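Local coordinates for NANS (YJHS), A 9-O-acetyl N-acetylneuraminic acid esterase (Escherichia coli O157:H7 EDL933, PDB 3PT5), which probably hydrolyses the 9-O-acetyl group of 9-O-acetyl-N-acetylneuraminic acid, an alternative sialic acid on which the bacterium can grow, at residues A[315-319]-A[320-324]. Numbering follows the deposited sequence.
Sequences SAARR and GIISD
I322 packs back over the preceding turn of the helix, its CD1 lying 3.8 Å from A317 CB and 3.9 Å from R318 CG. With CG1 anti to the carbonyl carbon (chi1 -65°) and CD1 extended beyond it, the longer branch of I322 runs beside the aliphatic part of R318, both side chains pointing the same way; the R318 guanidinium is hydrogen-bonded to Q106. Beneath this buried patch the backbone is pinned by a bond five residues back, I322 N to A317 O at 2.9 Å, almost straight at 162°. A317 O also receives a weaker bond from G320 N, which reaches A316 O weakly as well; I321 N, though close to A317 O, is badly angled for bonding. A second i to i+5 bond, S323 N to R318 O, is long and weak at 3.4 Å. The S323 hydroxyl reinforces it, with OG donating to R318 O at 2.8 Å from slightly off the carbonyl plane, so two donors grip one oxygen. K113 of helix 107-114 bonds to S323 OG and R319 O and forms a salt bridge with D324, tying this face to the neighbouring helix. The outer side is looser: A316 is exposed, and the I321 side chain turns outward, with CG2 4.0 Å from A317 O. Partly exposed R319 forms a salt bridge with D46. The widened turn, with two i to i+5 bonds spanning G320, whose psi of -107° departs from helical values, is characteristic of a pi-bulge, here near the start of the C-terminal helix 315-335 of an SGNH-hydrolase fold.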
loop_
_atom_site.group_PDB
_atom_site.type_symbol
_atom_site.label_atom_id
_atom_site.label_comp_id
_atom_site.label_asym_id
_atom_site.label_seq_id
_atom_site.Cartn_x
_atom_site.Cartn_y
_atom_site.Cartn_z
ATOM N N SER A 315 -10.354 7.137 4.277
ATOM C CA SER A 315 -9.274 8.077 3.988
ATOM C C SER A 315 -8.683 8.659 5.276
ATOM O O SER A 315 -7.466 8.768 5.407
ATOM C CB SER A 315 -9.814 9.203 3.104
ATOM O OG SER A 315 -10.356 8.660 1.914
ATOM N N ALA A 316 -9.566 9.013 6.211
ATOM C CA ALA A 316 -9.185 9.550 7.517
ATOM C C ALA A 316 -8.313 8.561 8.292
ATOM O O ALA A 316 -7.322 8.964 8.863
ATOM C CB ALA A 316 -10.441 9.876 8.314
ATOM N N ALA A 317 -8.710 7.283 8.334
ATOM C CA ALA A 317 -7.883 6.276 9.043
ATOM C C ALA A 317 -6.510 6.129 8.421
ATOM O O ALA A 317 -5.513 5.898 9.106
ATOM C CB ALA A 317 -8.570 4.927 9.061
ATOM N N ARG A 318 -6.461 6.242 7.105
ATOM C CA ARG A 318 -5.196 6.050 6.412
ATOM C C ARG A 318 -4.241 7.207 6.712
ATOM O O ARG A 318 -3.078 6.974 7.011
ATOM C CB ARG A 318 -5.464 5.908 4.922
ATOM C CG ARG A 318 -6.172 4.577 4.661
ATOM C CD ARG A 318 -6.608 4.485 3.216
ATOM N NE ARG A 318 -7.649 3.464 3.005
ATOM C CZ ARG A 318 -7.426 2.185 2.775
ATOM N NH1 ARG A 318 -6.176 1.732 2.754
ATOM N NH2 ARG A 318 -8.470 1.348 2.574
ATOM N N ARG A 319 -4.763 8.432 6.712
ATOM C CA ARG A 319 -4.003 9.632 7.138
ATOM C C ARG A 319 -3.593 9.641 8.585
ATOM O O ARG A 319 -2.630 10.329 8.966
ATOM C CB ARG A 319 -4.834 10.904 6.937
ATOM C CG ARG A 319 -5.059 11.274 5.522
ATOM C CD ARG A 319 -6.038 12.424 5.454
ATOM N NE ARG A 319 -6.523 12.561 4.088
ATOM C CZ ARG A 319 -7.795 12.639 3.748
ATOM N NH1 ARG A 319 -8.741 12.624 4.689
ATOM N NH2 ARG A 319 -8.104 12.749 2.468
ATOM N N GLY A 320 -4.345 8.924 9.412
ATOM C CA GLY A 320 -4.115 8.931 10.849
ATOM C C GLY A 320 -3.486 7.652 11.380
ATOM O O GLY A 320 -2.306 7.387 11.173
ATOM N N ILE A 321 -4.287 6.860 12.079
ATOM C CA ILE A 321 -3.750 5.748 12.854
ATOM C C ILE A 321 -3.033 4.725 11.983
ATOM O O ILE A 321 -2.056 4.132 12.420
ATOM C CB ILE A 321 -4.875 5.058 13.698
ATOM C CG1 ILE A 321 -4.300 3.997 14.654
ATOM C CG2 ILE A 321 -5.946 4.421 12.793
ATOM C CD1 ILE A 321 -3.315 4.533 15.724
ATOM N N ILE A 322 -3.502 4.504 10.749
ATOM C CA ILE A 322 -2.853 3.431 9.947
ATOM C C ILE A 322 -1.411 3.817 9.615
ATOM O O ILE A 322 -0.468 3.051 9.826
ATOM C CB ILE A 322 -3.639 3.120 8.657
ATOM C CG1 ILE A 322 -5.006 2.531 9.017
ATOM C CG2 ILE A 322 -2.813 2.254 7.678
ATOM C CD1 ILE A 322 -5.930 2.431 7.869
ATOM N N SER A 323 -1.216 5.033 9.114
ATOM C CA SER A 323 0.131 5.477 8.819
ATOM C C SER A 323 0.931 5.714 10.086
ATOM O O SER A 323 2.118 5.438 10.082
ATOM C CB SER A 323 0.126 6.697 7.898
ATOM O OG SER A 323 -0.778 7.658 8.399
ATOM N N ASP A 324 0.275 6.131 11.181
ATOM C CA ASP A 324 0.967 6.237 12.479
ATOM C C ASP A 324 1.584 4.912 12.865
ATOM O O ASP A 324 2.739 4.863 13.265
ATOM C CB ASP A 324 0.004 6.648 13.597
ATOM C CG ASP A 324 -0.358 8.110 13.563
ATOM O OD1 ASP A 324 0.308 8.902 12.875
ATOM O OD2 ASP A 324 -1.346 8.475 14.270
#